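Local coordinates for putative nucleoprotein (Infectious salmon anemia virus, PDB 4EWC), which encapsidates the negative-strand viral RNA, protecting it from nucleases and forming the ribonucleoprotein that serves as template for transcription and replication, at residues M171-N176 with V212-G217; I391-S396 with A426-G431. One frame throughout, in Å; residues are numbered along the deposited sequence.

Contact 1. Residues M171-N176 with V212-G217; sequences MSIWQN and VVTANG
Asn-176 and Thr-214 meet through two hydrogen bonds that pair a side-chain amide with the backbone of a strand, much as a neighbouring strand would. Thr-214 N donates to Asn-176 OD1 over 3.1 Å, and the N-H points nearly straight at the acceptor (160°). In return, Asn-176 ND2 reaches Thr-214 O at 3.3 Å, again almost linearly (167°). Both acceptors are approached in their carbonyl planes and on a lone pair, and Thr-214 O also lies close to the plane of the Asn-176 amide. A single flat group thus reads both the N-H and the C=O of one residue, which fixes its rotation. The placement follows from chi1 of -64°, which sets CG beside the backbone N of Asn-176 and opposite the carbonyl carbon. ND2 has a further acceptor in Glu-170 O, so the amide also ties back to the short helix 168-171 that precedes its own.

The motif is a helix start docked against a β-hairpin: Ile-173 is the N-cap residue of helix 174-188, and strand 209-214 runs antiparallel to strand 219-224, with Val-213 and Lys-220 joined by backbone hydrogen bonding. The docking uses the end of the strand, where the chain leaves it for the turn.

Van der Waals contacts flank the polar pair. Ile-173 crosses Thr-214 at about a right angle, methyl against methyl, its CG2 branch 4.1 Å from Thr-214 CG2, while its CD1 tip lies 3.7 Å from Thr-214 O and also approaches Ala-215 O. Next to the amide, Val-213 CG1 rests 3.6 Å from Asn-176 OD1. Gln-175 adds a looser touch through CB, near Thr-214 OG1; its amide nitrogen is turned to another partner, Gly-431 O.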
loop_
_atom_site.group_PDB
_atom_site.type_symbol
_atom_site.label_atom_id
_atom_site.label_comp_id
_atom_site.label_asym_id
_atom_site.label_seq_id
_atom_site.Cartn_x
_atom_site.Cartn_y
_atom_site.Cartn_z
HETATM N N MSE A 171 17.227 25.797 17.557
HETATM C CA MSE A 171 15.944 25.364 18.064
HETATM C C MSE A 171 14.952 25.035 16.942
HETATM O O MSE A 171 13.934 24.396 17.179
HETATM C CB MSE A 171 15.362 26.383 19.040
HETATM C CG MSE A 171 15.806 26.152 20.470
HETATM SE SE MSE A 171 15.457 27.608 21.816
HETATM C CE MSE A 171 13.553 27.927 21.425
ATOM N N SER A 172 15.237 25.464 15.719
ATOM C CA SER A 172 14.356 25.139 14.595
ATOM C C SER A 172 14.721 23.781 13.962
ATOM O O SER A 172 14.039 23.287 13.057
ATOM C CB SER A 172 14.350 26.269 13.539
ATOM O OG SER A 172 15.614 26.415 12.929
ATOM N N ILE A 173 15.793 23.179 14.459
ATOM C CA ILE A 173 16.222 21.885 13.965
ATOM C C ILE A 173 15.528 20.749 14.706
ATOM O O ILE A 173 15.596 20.648 15.939
ATOM C CB ILE A 173 17.739 21.725 14.062
ATOM C CG1 ILE A 173 18.413 22.775 13.187
ATOM C CG2 ILE A 173 18.159 20.319 13.626
ATOM C CD1 ILE A 173 19.899 22.976 13.469
ATOM N N TRP A 174 14.872 19.898 13.923
ATOM C CA TRP A 174 14.069 18.783 14.423
ATOM C C TRP A 174 14.702 18.000 15.571
ATOM O O TRP A 174 14.116 17.887 16.650
ATOM C CB TRP A 174 13.733 17.837 13.276
ATOM C CG TRP A 174 12.915 16.737 13.731
ATOM C CD1 TRP A 174 11.590 16.773 13.997
ATOM C CD2 TRP A 174 13.359 15.407 14.023
ATOM N NE1 TRP A 174 11.163 15.542 14.431
ATOM C CE2 TRP A 174 12.232 14.685 14.456
ATOM C CE3 TRP A 174 14.598 14.757 13.952
ATOM C CZ2 TRP A 174 12.303 13.334 14.812
ATOM C CZ3 TRP A 174 14.662 13.435 14.317
ATOM C CH2 TRP A 174 13.515 12.732 14.735
ATOM N N GLN A 175 15.905 17.487 15.331
ATOM C CA GLN A 175 16.649 16.739 16.341
ATOM C C GLN A 175 16.682 17.463 17.666
ATOM O O GLN A 175 16.678 16.823 18.717
ATOM C CB GLN A 175 18.100 16.471 15.902
ATOM C CG GLN A 175 18.294 15.362 14.896
ATOM C CD GLN A 175 18.096 15.847 13.479
ATOM O OE1 GLN A 175 17.586 16.951 13.252
ATOM N NE2 GLN A 175 18.511 15.030 12.512
ATOM N N ASN A 176 16.725 18.796 17.616
ATOM C CA ASN A 176 16.889 19.580 18.834
ATOM C C ASN A 176 15.603 19.679 19.696
ATOM O O ASN A 176 15.661 19.601 20.936
ATOM C CB ASN A 176 17.511 20.938 18.525
ATOM C CG ASN A 176 18.951 20.828 17.973
ATOM O OD1 ASN A 176 19.736 19.989 18.398
ATOM N ND2 ASN A 176 19.285 21.693 17.017
ATOM N N VAL A 212 23.694 16.590 23.512
ATOM C CA VAL A 212 24.177 16.571 22.136
ATOM C C VAL A 212 23.257 17.399 21.216
ATOM O O VAL A 212 22.067 17.097 21.072
ATOM C CB VAL A 212 24.347 15.116 21.639
ATOM C CG1 VAL A 212 24.291 15.055 20.136
ATOM C CG2 VAL A 212 25.637 14.506 22.179
ATOM N N VAL A 213 23.825 18.443 20.604
ATOM C CA VAL A 213 23.069 19.400 19.794
ATOM C C VAL A 213 23.564 19.462 18.349
ATOM O O VAL A 213 24.763 19.463 18.102
ATOM C CB VAL A 213 23.180 20.835 20.402
ATOM C CG1 VAL A 213 22.639 21.890 19.443
ATOM C CG2 VAL A 213 22.472 20.906 21.745
ATOM N N THR A 214 22.641 19.532 17.396
ATOM C CA THR A 214 23.011 19.725 15.997
ATOM C C THR A 214 23.230 21.209 15.688
ATOM O O THR A 214 22.379 22.030 16.030
ATOM C CB THR A 214 21.956 19.119 15.053
ATOM O OG1 THR A 214 22.001 17.687 15.164
ATOM C CG2 THR A 214 22.231 19.532 13.613
ATOM N N ALA A 215 24.352 21.548 15.045
ATOM C CA ALA A 215 24.772 22.950 14.884
ATOM C C ALA A 215 24.624 23.480 13.463
ATOM O O ALA A 215 23.586 24.024 13.089
ATOM C CB ALA A 215 26.217 23.136 15.367
ATOM N N ASN A 216 25.713 23.371 12.703
ATOM C CA ASN A 216 25.753 23.714 11.274
ATOM C C ASN A 216 26.045 22.435 10.500
ATOM O O ASN A 216 26.941 22.397 9.670
ATOM C CB ASN A 216 26.858 24.727 10.986
ATOM N N GLY A 217 25.292 21.384 10.805
ATOM C CA GLY A 217 25.503 20.074 10.227
ATOM C C GLY A 217 26.323 19.284 11.215
ATOM O O GLY A 217 26.299 18.050 11.237
#

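Contact 2. Residues I391-S396 with A426-G431; sequences IPPISS and AKLKVG
Leu-428 lies alongside Ser-396, Ser-395 and Pro-393 at the start of helix 394-402, all four of its side-chain carbons in contact. Its CB lies 3.4 Å from Ser-396 OG, and CG stays close to the same oxygen, at 3.9 Å. Chi1 of 175° carries CG opposite the backbone N, and from there the two methyls part. CD1 turns to Ser-395, 3.6 Å from its CB, with Ser-396 OG a little farther off. CD2 stays by Ser-396 OG, at 3.7 Å, and also rests on the ring of Pro-393, 4.0 Å from its CB. The leucine and proline side chains cross at about a right angle. Pro-393 is the N-cap residue, so the leucine spans the start of the helix from the cap to Ser-396. This is a helix N-terminus packed on the connection between helix 417-425 and strand 429-432, within the orthomyxovirus nucleoprotein C-terminal family region. Ser-395 offers Leu-428 its CB, while its hydroxyl bonds to Met-171 O. At the other end of the connection, Ala-426, the first residue to leave the helical conformation after helix 417-425, brings CB to 3.8 Å from Ser-396 O. Leu-492 touches Leu-428 too, and Leu-494 packs on Pro-393.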
loop_
_atom_site.group_PDB
_atom_site.type_symbol
_atom_site.label_atom_id
_atom_site.label_comp_id
_atom_site.label_asym_id
_atom_site.label_seq_id
_atom_site.Cartn_x
_atom_site.Cartn_y
_atom_site.Cartn_z
ATOM N N ILE A 391 0.149 15.887 18.070
ATOM C CA ILE A 391 0.839 17.163 18.065
ATOM C C ILE A 391 1.849 17.221 16.948
ATOM O O ILE A 391 2.402 16.192 16.554
ATOM C CB ILE A 391 1.547 17.489 19.411
ATOM C CG1 ILE A 391 2.564 16.397 19.774
ATOM C CG2 ILE A 391 0.525 17.794 20.499
ATOM C CD1 ILE A 391 3.407 16.725 21.011
ATOM N N PRO A 392 2.107 18.438 16.436
ATOM C CA PRO A 392 3.163 18.667 15.432
ATOM C C PRO A 392 4.523 18.394 16.047
ATOM O O PRO A 392 4.610 18.236 17.265
ATOM C CB PRO A 392 3.028 20.169 15.145
ATOM C CG PRO A 392 2.467 20.746 16.429
ATOM C CD PRO A 392 1.495 19.711 16.884
ATOM N N PRO A 393 5.566 18.320 15.235
ATOM C CA PRO A 393 6.932 18.238 15.765
ATOM C C PRO A 393 7.224 19.311 16.817
ATOM O O PRO A 393 6.773 20.463 16.703
ATOM C CB PRO A 393 7.802 18.496 14.533
ATOM C CG PRO A 393 6.988 17.917 13.420
ATOM C CD PRO A 393 5.518 18.095 13.788
ATOM N N ILE A 394 7.995 18.912 17.822
ATOM C CA ILE A 394 8.349 19.748 18.955
ATOM C C ILE A 394 8.871 21.114 18.532
ATOM O O ILE A 394 8.320 22.143 18.919
ATOM C CB ILE A 394 9.375 19.020 19.865
ATOM C CG1 ILE A 394 8.731 17.777 20.465
ATOM C CG2 ILE A 394 9.873 19.937 20.970
ATOM C CD1 ILE A 394 7.451 18.084 21.244
ATOM N N SER A 395 9.923 21.107 17.720
ATOM C CA SER A 395 10.513 22.346 17.195
ATOM C C SER A 395 9.486 23.224 16.514
ATOM O O SER A 395 9.407 24.426 16.794
ATOM C CB SER A 395 11.666 22.050 16.240
ATOM O OG SER A 395 12.820 21.688 16.966
ATOM N N SER A 396 8.698 22.619 15.630
ATOM C CA SER A 396 7.618 23.328 14.949
ATOM C C SER A 396 6.741 24.023 15.975
ATOM O O SER A 396 6.403 25.192 15.838
ATOM C CB SER A 396 6.788 22.361 14.109
ATOM O OG SER A 396 7.539 21.882 12.998
ATOM N N ALA A 426 4.690 26.670 10.476
ATOM C CA ALA A 426 6.094 26.822 10.840
ATOM C C ALA A 426 7.030 26.333 9.732
ATOM O O ALA A 426 6.627 25.642 8.788
ATOM C CB ALA A 426 6.406 26.121 12.147
ATOM N N LYS A 427 8.288 26.726 9.868
ATOM C CA LYS A 427 9.323 26.401 8.918
ATOM C C LYS A 427 10.380 25.565 9.632
ATOM O O LYS A 427 11.487 26.031 9.904
ATOM C CB LYS A 427 9.914 27.670 8.312
ATOM C CG LYS A 427 8.994 28.346 7.285
ATOM C CD LYS A 427 9.474 29.755 6.907
ATOM C CE LYS A 427 8.611 30.385 5.806
ATOM N NZ LYS A 427 7.157 30.469 6.155
ATOM N N LEU A 428 10.004 24.322 9.940
ATOM C CA LEU A 428 10.877 23.355 10.580
ATOM C C LEU A 428 12.100 23.076 9.724
ATOM O O LEU A 428 12.041 23.107 8.488
ATOM C CB LEU A 428 10.105 22.047 10.829
ATOM C CG LEU A 428 10.904 20.863 11.399
ATOM C CD1 LEU A 428 11.484 21.206 12.767
ATOM C CD2 LEU A 428 10.064 19.617 11.469
ATOM N N LYS A 429 13.217 22.819 10.385
ATOM C CA LYS A 429 14.414 22.397 9.681
ATOM C C LYS A 429 14.927 21.089 10.274
ATOM O O LYS A 429 14.570 20.710 11.392
ATOM C CB LYS A 429 15.481 23.488 9.727
ATOM C CG LYS A 429 15.053 24.739 8.999
ATOM C CD LYS A 429 16.218 25.579 8.579
ATOM C CE LYS A 429 15.803 27.031 8.446
ATOM N NZ LYS A 429 15.518 27.642 9.793
ATOM N N VAL A 430 15.741 20.380 9.514
ATOM C CA VAL A 430 16.220 19.092 9.979
ATOM C C VAL A 430 17.653 18.852 9.504
ATOM O O VAL A 430 18.074 19.396 8.489
ATOM C CB VAL A 430 15.260 17.944 9.538
ATOM C CG1 VAL A 430 15.225 17.819 8.020
ATOM C CG2 VAL A 430 15.630 16.632 10.198
ATOM N N GLY A 431 18.404 18.079 10.277
ATOM C CA GLY A 431 19.715 17.640 9.865
ATOM C C GLY A 431 19.600 16.292 9.188
ATOM O O GLY A 431 19.001 15.374 9.750
#

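In the fold
The two contacts follow one another along the chain, contact 1 closing before contact 2 opens, yet their centres lie only about 11 Å apart on the same side of the chain's centre. They join directly: Trp-174 N probably donates to Lys-429 O at 2.7 Å, and Ser-172 O packs on Leu-428 CD1 at 3.3 Å. Strand 429-432, paired antiparallel with strand 488-491, therefore meets the start of helix 174-188, which also touches the hairpin 209-224. The pair illustrates how distant sequence is gathered locally: residues 171-176 stand between that hairpin and the C-terminal family region of this RNA-encapsidating protein, linking parts hundreds of residues apart.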